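Local coordinates for protein arginase (Glaciozyma antarctica, PDB 5YNL) that probably hydrolyses L-arginine to L-ornithine and urea, as a cold-adapted arginase of a psychrophilic yeast, at residues P46-S49 with P55-A58; L87-N92 with L352-L357; T96-G101 with K144-V149; S163-A168 with L324-I329. All blocks are in the same frame, centred on the assembly; numbering follows the deposited sequence. Where two conformers were deposited one is given.

Interaction 1 (P46-S49 with P55-A58)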
loop_
_atom_site.group_PDB
_atom_site.type_symbol
_atom_site.label_atom_id
_atom_site.label_comp_id
_atom_site.label_asym_id
_atom_site.label_seq_id
_atom_site.Cartn_x
_atom_site.Cartn_y
_atom_site.Cartn_z
ATOM N N PRO A 46 -12.878 -3.955 -16.186
ATOM C CA PRO A 46 -12.420 -4.579 -17.445
ATOM C C PRO A 46 -12.143 -6.077 -17.314
ATOM O O PRO A 46 -11.717 -6.526 -16.241
ATOM C CB PRO A 46 -11.110 -3.840 -17.754
ATOM C CG PRO A 46 -10.668 -3.258 -16.445
ATOM C CD PRO A 46 -11.928 -2.928 -15.705
ATOM N N ALA A 47 -12.363 -6.833 -18.391
ATOM C CA ALA A 47 -12.172 -8.289 -18.364
ATOM C C ALA A 47 -10.696 -8.641 -18.197
ATOM O O ALA A 47 -10.355 -9.740 -17.744
ATOM C CB ALA A 47 -12.741 -8.937 -19.620
ATOM N N THR A 48 -9.838 -7.691 -18.568
ATOM C CA THR A 48 -8.392 -7.837 -18.461
ATOM C C THR A 48 -7.746 -6.477 -18.146
ATOM O O THR A 48 -8.350 -5.428 -18.381
ATOM C CB THR A 48 -7.799 -8.440 -19.756
ATOM O OG1 THR A 48 -6.435 -8.818 -19.535
ATOM C CG2 THR A 48 -7.876 -7.442 -20.902
ATOM N N SER A 49 -6.530 -6.494 -17.605
ATOM C CA SER A 49 -5.874 -5.259 -17.191
ATOM C C SER A 49 -5.593 -4.374 -18.384
ATOM O O SER A 49 -5.003 -4.838 -19.366
ATOM C CB SER A 49 -4.566 -5.547 -16.481
ATOM O OG SER A 49 -3.795 -4.369 -16.398
ATOM N N PRO A 55 3.445 -9.319 -21.661
ATOM C CA PRO A 55 4.042 -10.385 -20.835
ATOM C C PRO A 55 4.028 -10.048 -19.318
ATOM O O PRO A 55 4.904 -9.316 -18.840
ATOM C CB PRO A 55 5.471 -10.517 -21.394
ATOM C CG PRO A 55 5.738 -9.240 -22.121
ATOM C CD PRO A 55 4.423 -8.679 -22.564
ATOM N N ARG A 56 3.049 -10.586 -18.583
ATOM C CA ARG A 56 2.792 -10.195 -17.178
ATOM C C ARG A 56 4.001 -10.248 -16.220
ATOM O O ARG A 56 4.566 -11.322 -15.955
ATOM C CB ARG A 56 1.638 -11.015 -16.571
ATOM C CG ARG A 56 0.235 -10.629 -17.037
ATOM C CD ARG A 56 0.052 -9.114 -17.117
ATOM N NE ARG A 56 -1.330 -8.713 -17.400
ATOM C CZ ARG A 56 -1.910 -8.780 -18.595
ATOM N NH1 ARG A 56 -1.245 -9.257 -19.637
ATOM N NH2 ARG A 56 -3.165 -8.385 -18.744
ATOM N N THR A 57 4.375 -9.097 -15.671
ATOM C CA THR A 57 5.574 -9.061 -14.856
ATOM C C THR A 57 5.346 -8.455 -13.494
ATOM O O THR A 57 4.778 -7.366 -13.373
ATOM C CB THR A 57 6.714 -8.333 -15.559
ATOM O OG1 THR A 57 6.794 -8.785 -16.918
ATOM C CG2 THR A 57 8.041 -8.621 -14.842
ATOM N N ALA A 58 5.789 -9.185 -12.467
ATOM C CA ALA A 58 5.696 -8.731 -11.080
ATOM C C ALA A 58 7.024 -8.099 -10.693
ATOM O O ALA A 58 8.051 -8.769 -10.713
ATOM C CB ALA A 58 5.362 -9.904 -10.130
#
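Thr-48 and Ser-49 meet the end of Arg-56, and the whole contact is made by one terminal nitrogen of that arginine. The polar approach comes first. The hydroxyl OG1 of Thr-48 lies 3.4 Å from NH2 of Arg-56, at the edge of the guanidinium and near its plane. It gets there because OG1 is anti to the backbone N of Thr-48 (chi1 -169°), which turns the hydroxyl toward the arginine, while Arg-56 bends its chain at chi2 (-42°) and then runs out to the loop.

The van der Waals part is smaller still. CB of Ser-49 comes within 3.9 Å of Arg-56 NH2, approaching obliquely. The hydroxyl of Ser-49 is occupied elsewhere: OG accepts hydrogen bonds from the backbone N atoms of Phe-51 and Leu-52, an ST turn that bends the chain on its way to the sheet.

Within 55-58, Thr-57 OG1 donates to Pro-55 O at 2.7 Å, looping around the arginine. Outside the two segments, the backbone of Arg-56 pairs with Thr-96 of the neighbouring strand, and its side chain also touches Trp-95.

The parts joined are the N-terminal loop and the start of strand 57-63, an inner strand of the parallel sheet of the arginase fold. Little surface is buried, and Thr-48 is exposed and also touches a crystal neighbour. Across this contact the cation is met by a neutral hydroxyl and a methylene, with no charge pairing between the two segments, so the loop is probably held only lightly here.

Interaction 2 (L87-N92 with L352-L357)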
loop_
_atom_site.group_PDB
_atom_site.type_symbol
_atom_site.label_atom_id
_atom_site.label_comp_id
_atom_site.label_asym_id
_atom_site.label_seq_id
_atom_site.Cartn_x
_atom_site.Cartn_y
_atom_site.Cartn_z
ATOM N N LEU A 87 8.475 -15.945 -4.398
ATOM C CA LEU A 87 8.892 -15.796 -5.781
ATOM C C LEU A 87 8.318 -16.927 -6.630
ATOM O O LEU A 87 7.758 -16.688 -7.707
ATOM C CB LEU A 87 10.424 -15.745 -5.891
ATOM C CG LEU A 87 11.087 -14.367 -5.926
ATOM C CD1 LEU A 87 10.626 -13.503 -4.770
ATOM C CD2 LEU A 87 12.577 -14.515 -5.881
ATOM N N ASN A 88 8.445 -18.153 -6.128
ATOM C CA ASN A 88 7.912 -19.333 -6.797
ATOM C C ASN A 88 6.362 -19.314 -6.871
ATOM O O ASN A 88 5.772 -19.670 -7.901
ATOM C CB ASN A 88 8.440 -20.592 -6.099
ATOM C CG ASN A 88 8.238 -21.848 -6.915
ATOM O OD1 ASN A 88 8.979 -22.120 -7.865
ATOM N ND2 ASN A 88 7.244 -22.639 -6.535
ATOM N N ASP A 89 5.708 -18.882 -5.791
ATOM C CA ASP A 89 4.251 -18.724 -5.795
ATOM C C ASP A 89 3.789 -17.823 -6.928
ATOM O O ASP A 89 2.838 -18.141 -7.644
ATOM C CB ASP A 89 3.758 -18.135 -4.465
ATOM C CG ASP A 89 3.803 -19.135 -3.328
ATOM O OD1 ASP A 89 3.962 -20.339 -3.601
ATOM O OD2 ASP A 89 3.658 -18.709 -2.166
ATOM N N ILE A 90 4.482 -16.703 -7.082
ATOM C CA ILE A 90 4.122 -15.694 -8.067
ATOM C C ILE A 90 4.293 -16.258 -9.479
ATOM O O ILE A 90 3.424 -16.091 -10.346
ATOM C CB ILE A 90 4.966 -14.402 -7.866
ATOM C CG1 ILE A 90 4.528 -13.658 -6.598
ATOM C CG2 ILE A 90 4.849 -13.466 -9.042
ATOM C CD1 ILE A 90 5.235 -12.317 -6.386
ATOM N N GLU A 91 5.407 -16.940 -9.699
ATOM C CA GLU A 91 5.678 -17.576 -10.976
ATOM C C GLU A 91 4.669 -18.697 -11.311
ATOM O O GLU A 91 4.223 -18.810 -12.453
ATOM C CB GLU A 91 7.159 -18.040 -11.036
ATOM C CG GLU A 91 8.107 -16.922 -11.541
ATOM C CD GLU A 91 9.600 -17.173 -11.288
ATOM O OE1 GLU A 91 9.942 -17.988 -10.400
ATOM O OE2 GLU A 91 10.438 -16.538 -11.973
ATOM N N ASN A 92 4.289 -19.499 -10.317
ATOM C CA ASN A 92 3.268 -20.534 -10.508
ATOM C C ASN A 92 1.920 -19.976 -10.970
ATOM O O ASN A 92 1.093 -20.708 -11.506
ATOM C CB ASN A 92 3.047 -21.337 -9.218
ATOM C CG ASN A 92 4.275 -22.119 -8.784
ATOM O OD1 ASN A 92 5.026 -22.647 -9.610
ATOM N ND2 ASN A 92 4.478 -22.209 -7.472
ATOM N N LEU A 352 -1.590 -13.015 0.876
ATOM C CA LEU A 352 -2.219 -11.803 0.370
ATOM C C LEU A 352 -1.588 -11.403 -0.968
ATOM O O LEU A 352 -2.280 -10.867 -1.858
ATOM C CB LEU A 352 -2.112 -10.630 1.348
ATOM C CG LEU A 352 -2.671 -10.709 2.778
ATOM C CD1 LEU A 352 -2.224 -9.463 3.591
ATOM C CD2 LEU A 352 -4.227 -10.816 2.778
ATOM N N VAL A 353 -0.283 -11.643 -1.116
ATOM C CA VAL A 353 0.378 -11.316 -2.378
ATOM C C VAL A 353 -0.234 -12.162 -3.494
ATOM O O VAL A 353 -0.722 -11.612 -4.473
ATOM C CB VAL A 353 1.933 -11.503 -2.330
ATOM C CG1 VAL A 353 2.523 -11.418 -3.719
ATOM C CG2 VAL A 353 2.581 -10.439 -1.434
ATOM N N ARG A 354 -0.225 -13.489 -3.322
ATOM C CA ARG A 354 -0.737 -14.418 -4.335
ATOM C C ARG A 354 -2.126 -14.002 -4.755
ATOM O O ARG A 354 -2.451 -13.967 -5.936
ATOM C CB ARG A 354 -0.796 -15.852 -3.795
ATOM C CG ARG A 354 0.560 -16.446 -3.438
ATOM C CD ARG A 354 0.497 -17.970 -3.352
ATOM N NE ARG A 354 -0.489 -18.470 -2.390
ATOM C CZ ARG A 354 -0.234 -18.737 -1.108
ATOM N NH1 ARG A 354 0.978 -18.541 -0.607
ATOM N NH2 ARG A 354 -1.195 -19.192 -0.321
ATOM N N CYS A 355 -2.918 -13.685 -3.750
ATOM C CA CYS A 355 -4.292 -13.318 -3.875
ATOM C C CYS A 355 -4.455 -12.026 -4.658
ATOM O O CYS A 355 -5.274 -11.926 -5.579
ATOM C CB CYS A 355 -4.800 -13.100 -2.463
ATOM S SG CYS A 355 -6.524 -13.108 -2.386
ATOM N N ALA A 356 -3.661 -11.030 -4.281
ATOM C CA ALA A 356 -3.742 -9.723 -4.904
ATOM C C ALA A 356 -3.365 -9.830 -6.366
ATOM O O ALA A 356 -3.854 -9.050 -7.184
ATOM C CB ALA A 356 -2.834 -8.709 -4.188
ATOM N N LEU A 357 -2.495 -10.787 -6.677
ATOM C CA LEU A 357 -1.958 -10.944 -8.020
ATOM C C LEU A 357 -2.846 -11.830 -8.903
ATOM O O LEU A 357 -2.617 -11.940 -10.109
ATOM C CB LEU A 357 -0.504 -11.475 -7.994
ATOM C CG LEU A 357 0.537 -10.368 -8.183
ATOM C CD1 LEU A 357 0.374 -9.337 -7.102
ATOM C CD2 LEU A 357 1.980 -10.883 -8.192
#
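Asp-89 and Arg-354 both start with CG anti to the carbonyl carbon, and the arginine chain then bends at chi3 (-57°), which swings its guanidinium round to the carboxylate. The pair bridges helix 86-92 and helix 345-356, two helices packed side by side against the parallel sheet of the alpha/beta arginase fold.

NH1 of Arg-354 forms a hydrogen-bonded salt bridge to OD2 of Asp-89, 3.1 Å long. The nitrogen meets that oxygen from well above the carboxylate plane, and the two flat groups stand nearly perpendicular, 83° apart, so a single bond rather than a paired fork links them. Arg-354 was modelled in two conformers; the bridge is described for one, and whether the other keeps it is not established. OD2 has a stronger partner in NE of Arg-350, one helical turn earlier, so two arginines gather round one carboxylate oxygen. An alanine in place of Asp-89 would probably leave Arg-350 and Arg-354 close together without the carboxylate they share.

The apolar half lies on the sheet side, where Ile-90 also packs on Ala-58 and Ile-60 of strand 57-63. Its CD1 touches CG1 of Val-353 at 3.9 Å, and its CG2 lies 4.0 Å from CD2 of Leu-357. Beside the salt bridge, methylenes close the seam: CB of Asp-89 rests 3.4 Å from CD of Arg-354.

Interaction 3 (T96-G101 with K144-V149)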
loop_
_atom_site.group_PDB
_atom_site.type_symbol
_atom_site.label_atom_id
_atom_site.label_comp_id
_atom_site.label_asym_id
_atom_site.label_seq_id
_atom_site.Cartn_x
_atom_site.Cartn_y
_atom_site.Cartn_z
ATOM N N THR A 96 5.880 -13.403 -14.452
ATOM C CA THR A 96 7.348 -13.378 -14.522
ATOM C C THR A 96 7.896 -12.408 -13.474
ATOM O O THR A 96 7.335 -11.319 -13.257
ATOM C CB THR A 96 7.887 -13.034 -15.928
ATOM O OG1 THR A 96 7.944 -14.229 -16.708
ATOM C CG2 THR A 96 9.295 -12.441 -15.853
ATOM N N VAL A 97 8.970 -12.822 -12.807
ATOM C CA VAL A 97 9.471 -12.093 -11.653
ATOM C C VAL A 97 10.711 -11.265 -11.972
ATOM O O VAL A 97 11.714 -11.782 -12.485
ATOM C CB VAL A 97 9.724 -13.041 -10.470
ATOM C CG1 VAL A 97 10.499 -12.341 -9.363
ATOM C CG2 VAL A 97 8.399 -13.563 -9.944
ATOM N N ASP A 98 10.621 -9.974 -11.669
ATOM C CA ASP A 98 11.745 -9.070 -11.788
ATOM C C ASP A 98 12.190 -8.683 -10.381
ATOM O O ASP A 98 11.662 -7.738 -9.795
ATOM C CB ASP A 98 11.326 -7.832 -12.577
ATOM C CG ASP A 98 12.496 -6.961 -12.972
ATOM O OD1 ASP A 98 13.637 -7.477 -13.018
ATOM O OD2 ASP A 98 12.267 -5.760 -13.251
ATOM N N PHE A 99 13.145 -9.442 -9.843
ATOM C CA PHE A 99 13.734 -9.200 -8.530
ATOM C C PHE A 99 15.250 -9.056 -8.634
ATOM O O PHE A 99 15.908 -9.881 -9.275
ATOM C CB PHE A 99 13.437 -10.380 -7.614
ATOM C CG PHE A 99 13.950 -10.206 -6.214
ATOM C CD1 PHE A 99 13.701 -9.032 -5.505
ATOM C CD2 PHE A 99 14.660 -11.225 -5.591
ATOM C CE1 PHE A 99 14.181 -8.878 -4.189
ATOM C CE2 PHE A 99 15.125 -11.081 -4.295
ATOM C CZ PHE A 99 14.897 -9.908 -3.593
ATOM N N ALA A 100 15.813 -8.043 -7.975
ATOM C CA ALA A 100 17.252 -7.771 -8.061
ATOM C C ALA A 100 18.103 -8.687 -7.190
ATOM O O ALA A 100 19.288 -8.426 -7.009
ATOM C CB ALA A 100 17.541 -6.325 -7.715
ATOM N N GLY A 101 17.509 -9.747 -6.645
ATOM C CA GLY A 101 18.237 -10.663 -5.782
ATOM C C GLY A 101 18.176 -10.234 -4.328
ATOM O O GLY A 101 17.864 -9.084 -4.028
ATOM N N LYS A 144 7.355 0.268 -16.691
ATOM C CA LYS A 144 7.603 -0.856 -17.586
ATOM C C LYS A 144 6.397 -1.782 -17.744
ATOM O O LYS A 144 6.487 -2.810 -18.413
ATOM C CB LYS A 144 8.814 -1.655 -17.093
ATOM C CG LYS A 144 10.124 -0.920 -17.248
ATOM C CD LYS A 144 11.263 -1.616 -16.508
ATOM C CE LYS A 144 11.585 -2.971 -17.098
ATOM N NZ LYS A 144 13.038 -3.307 -16.948
ATOM N N GLY A 145 5.277 -1.423 -17.126
ATOM C CA GLY A 145 4.086 -2.258 -17.180
ATOM C C GLY A 145 4.073 -3.343 -16.112
ATOM O O GLY A 145 3.216 -4.236 -16.093
ATOM N N GLN A 146 5.037 -3.285 -15.207
ATOM C CA GLN A 146 5.067 -4.272 -14.144
ATOM C C GLN A 146 4.035 -3.937 -13.075
ATOM O O GLN A 146 3.576 -2.797 -12.971
ATOM C CB GLN A 146 6.461 -4.353 -13.537
ATOM C CG GLN A 146 7.517 -4.770 -14.524
ATOM C CD GLN A 146 8.807 -5.126 -13.842
ATOM O OE1 GLN A 146 8.992 -4.837 -12.666
ATOM N NE2 GLN A 146 9.707 -5.763 -14.572
ATOM N N LEU A 147 3.646 -4.939 -12.295
ATOM C CA LEU A 147 2.899 -4.680 -11.068
ATOM C C LEU A 147 3.969 -4.690 -9.983
ATOM O O LEU A 147 4.607 -5.713 -9.783
ATOM C CB LEU A 147 1.868 -5.790 -10.831
ATOM C CG LEU A 147 0.649 -5.525 -9.939
ATOM C CD1 LEU A 147 -0.347 -6.652 -10.113
ATOM C CD2 LEU A 147 1.065 -5.386 -8.476
ATOM N N THR A 148 4.212 -3.557 -9.326
ATOM C CA THR A 148 5.297 -3.469 -8.339
ATOM C C THR A 148 4.822 -3.913 -6.953
ATOM O O THR A 148 3.972 -3.257 -6.323
ATOM C CB THR A 148 5.846 -2.053 -8.236
ATOM O OG1 THR A 148 6.038 -1.531 -9.559
ATOM C CG2 THR A 148 7.154 -2.038 -7.453
ATOM N N VAL A 149 5.365 -5.029 -6.486
ATOM C CA VAL A 149 5.069 -5.524 -5.149
ATOM C C VAL A 149 6.133 -4.976 -4.202
ATOM O O VAL A 149 7.287 -5.414 -4.252
ATOM C CB VAL A 149 5.054 -7.080 -5.099
ATOM C CG1 VAL A 149 4.719 -7.580 -3.696
ATOM C CG2 VAL A 149 4.055 -7.650 -6.123
#
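Asp-98 and Gln-146 reach toward each other across strand 57-63, which runs between their two strands in the parallel sheet, and their side chains carry the whole span. Their CA atoms are 8.6 Å apart, the nearest such pair of the two segments.

The tight part is one hydrogen bond, from Gln-146 NE2 to Asp-98 OD2, 2.9 Å long with an N-H...O angle of 156°. The donor keeps the acceptor in its own amide plane, yet comes to the oxygen from above the carboxylate plane. The planes of carboxylate and amide stand 90° apart, and the amide nitrogen NE2 of Gln-146 also sits 3.3 Å from CB of Asp-98. CG of Asp-98, placed opposite the main-chain N (chi1 -169°), and the chain of Gln-146, extended beyond CG, bring the two groups together. OE1 of Gln-146 accepts a hydrogen bond from ND1 of His-141 in helix 124-142, its strongest polar partner. Beneath the pair, CG2 of Thr-57 from the middle strand touches Gln-146 NE2.

The other side is looser. Lys-144, exposed in the turn that leads into strand 147-152, starts toward the aspartate, but its NZ ends 4.5 Å from OD2 of Asp-98, beyond a salt bridge. It is likely to lend only a mild electrostatic pull.

With OE1 serving as acceptor for the histidine and NE2 as donor to the aspartate, the amide has its flip fixed at both ends. Through it, the edge strand 96-99 is tied to helix 124-142 by a polar relay, and the carboxylate probably stays ionised.

Interaction 4 (S163-A168 with L324-I329)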
loop_
_atom_site.group_PDB
_atom_site.type_symbol
_atom_site.label_atom_id
_atom_site.label_comp_id
_atom_site.label_asym_id
_atom_site.label_seq_id
_atom_site.Cartn_x
_atom_site.Cartn_y
_atom_site.Cartn_z
ATOM N N SER A 163 4.808 7.598 -4.592
ATOM C CA SER A 163 5.414 8.567 -5.498
ATOM C C SER A 163 5.722 7.932 -6.852
ATOM O O SER A 163 5.311 8.443 -7.887
ATOM C CB SER A 163 6.684 9.157 -4.891
ATOM O OG SER A 163 6.401 9.764 -3.645
ATOM N N GLY A 164 6.435 6.806 -6.835
ATOM C CA GLY A 164 6.783 6.097 -8.055
ATOM C C GLY A 164 5.555 5.706 -8.852
ATOM O O GLY A 164 5.475 5.971 -10.049
ATOM N N THR A 165 4.593 5.078 -8.175
ATOM C CA THR A 165 3.368 4.594 -8.799
ATOM C C THR A 165 2.576 5.732 -9.452
ATOM O O THR A 165 2.147 5.624 -10.612
ATOM C CB THR A 165 2.495 3.878 -7.759
ATOM O OG1 THR A 165 3.172 2.692 -7.294
ATOM C CG2 THR A 165 1.152 3.523 -8.352
ATOM N N PHE A 166 2.382 6.823 -8.714
ATOM C CA PHE A 166 1.628 7.958 -9.240
ATOM C C PHE A 166 2.414 8.726 -10.276
ATOM O O PHE A 166 1.829 9.343 -11.157
ATOM C CB PHE A 166 1.181 8.883 -8.113
ATOM C CG PHE A 166 -0.068 8.418 -7.411
ATOM C CD1 PHE A 166 -0.046 7.293 -6.594
ATOM C CD2 PHE A 166 -1.263 9.106 -7.570
ATOM C CE1 PHE A 166 -1.189 6.858 -5.942
ATOM C CE2 PHE A 166 -2.409 8.682 -6.922
ATOM C CZ PHE A 166 -2.376 7.548 -6.109
ATOM N N LYS A 167 3.739 8.704 -10.157
ATOM C CA LYS A 167 4.613 9.288 -11.169
ATOM C C LYS A 167 4.281 8.632 -12.490
ATOM O O LYS A 167 4.134 9.300 -13.510
ATOM C CB LYS A 167 6.082 9.018 -10.820
ATOM C CG LYS A 167 7.082 9.389 -11.908
ATOM C CD LYS A 167 7.987 10.509 -11.440
ATOM C CE LYS A 167 8.591 10.191 -10.087
ATOM N NZ LYS A 167 9.374 8.922 -10.105
ATOM N N ALA A 168 4.143 7.312 -12.452
ATOM C CA ALA A 168 3.796 6.544 -13.638
ATOM C C ALA A 168 2.289 6.531 -13.883
ATOM O O ALA A 168 1.848 6.452 -15.023
ATOM C CB ALA A 168 4.313 5.137 -13.517
ATOM N N LEU A 324 -5.437 -3.179 -10.458
ATOM C CA LEU A 324 -4.264 -3.075 -9.585
ATOM C C LEU A 324 -2.928 -2.950 -10.358
ATOM O O LEU A 324 -2.603 -3.784 -11.200
ATOM C CB LEU A 324 -4.220 -4.275 -8.645
ATOM C CG LEU A 324 -3.070 -4.331 -7.640
ATOM C CD1 LEU A 324 -3.364 -3.412 -6.447
ATOM C CD2 LEU A 324 -2.851 -5.787 -7.185
ATOM N N VAL A 325 -2.157 -1.910 -10.063
ATOM C CA VAL A 325 -0.822 -1.799 -10.640
ATOM C C VAL A 325 0.275 -1.850 -9.576
ATOM O O VAL A 325 1.402 -2.232 -9.870
ATOM C CB VAL A 325 -0.654 -0.524 -11.477
ATOM C CG1 VAL A 325 -1.557 -0.569 -12.719
ATOM C CG2 VAL A 325 -0.955 0.714 -10.623
ATOM N N SER A 326 -0.059 -1.486 -8.340
ATOM C CA SER A 326 0.913 -1.503 -7.253
ATOM C C SER A 326 0.349 -2.028 -5.955
ATOM O O SER A 326 -0.776 -1.686 -5.563
ATOM C CB SER A 326 1.501 -0.120 -7.006
ATOM O OG SER A 326 2.584 0.113 -7.870
ATOM N N LEU A 327 1.160 -2.845 -5.294
ATOM C CA LEU A 327 0.813 -3.496 -4.043
ATOM C C LEU A 327 1.951 -3.314 -3.046
ATOM O O LEU A 327 3.101 -3.710 -3.334
ATOM C CB LEU A 327 0.628 -4.995 -4.295
ATOM C CG LEU A 327 0.509 -5.926 -3.088
ATOM C CD1 LEU A 327 -0.763 -5.605 -2.301
ATOM C CD2 LEU A 327 0.519 -7.352 -3.560
ATOM N N ASP A 328 1.649 -2.714 -1.895
ATOM C CA ASP A 328 2.589 -2.718 -0.785
ATOM C C ASP A 328 2.125 -3.740 0.255
ATOM O O ASP A 328 0.928 -3.797 0.593
ATOM C CB ASP A 328 2.636 -1.370 -0.072
ATOM C CG ASP A 328 2.790 -0.197 -1.003
ATOM O OD1 ASP A 328 3.284 -0.346 -2.147
ATOM O OD2 ASP A 328 2.420 0.903 -0.545
ATOM N N ILE A 329 3.061 -4.520 0.781
ATOM C CA ILE A 329 2.770 -5.378 1.916
ATOM C C ILE A 329 3.731 -4.915 3.010
ATOM O O ILE A 329 4.932 -5.255 2.974
ATOM C CB ILE A 329 3.054 -6.858 1.599
ATOM C CG1 ILE A 329 2.312 -7.311 0.339
ATOM C CG2 ILE A 329 2.751 -7.747 2.824
ATOM C CD1 ILE A 329 0.836 -7.641 0.536
#
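Thr-165 lies over Ser-326, its OG1 and CG2 branches both overlapping the serine side chain. This is helix packing on a parallel sheet: helix 158-168 belongs to a beta-alpha-beta crossover from strand 147-152 to strand 173-177, and on the way it passes over strand 324-330.

The two hydroxyls, Thr-165 OG1 and Ser-326 OG, are 2.7 Å apart and share a hydrogen bond. OG of Ser-326 also makes a weak approach to the carbonyl O of Val-325 at 3.3 Å; the serine was modelled in two conformers, and these distances hold for one. The threonine oxygen is hydrogen-bonded as well to the carbonyl of Thr-161, one turn back in its own helix. That grips OG1 from the helix and from the strand, and the two buried hydroxyls partner each other beneath the helix. The torsion of Thr-165 (chi1 -65°) sets OG1 beside its backbone N and leaves CG2 for packing. Swapping Thr-165 for an alanine removes both branches and would probably leave Ser-326 OG without its helix partner and open a gap beside Val-325.

Val-138 of helix 124-142 and His-282 of the next strand also touch Thr-165, and farther along, OD1 of Asp-328 is hydrogen-bonded to Thr-161 OG1. The apolar end of the contact is a methyl pair, Thr-165 CG2 and Val-325 CG2, at 4.2 Å.

How the interactions relate
All four interactions gather on one parallel sheet, their centres 12 to 17 Å apart. Strands 96-99, 57-63, 147-152 and 324-330 lie next to one another in that order: interaction 3 spans the first three, interaction 1 reaches the second, and interaction 4 meets the fourth from helix 158-168. Interaction 2 pairs two of the helices on the other face, touching interaction 1 through Ala-58 and interaction 4 through Val-353 and Ile-329. Along the chain, interaction 1 closes first, while 3 and 4 follow in series inside the long loop closed by interaction 2. The C-terminal helix thus returns beside an early helix, bringing distant parts of the chain together on one side of the sheet.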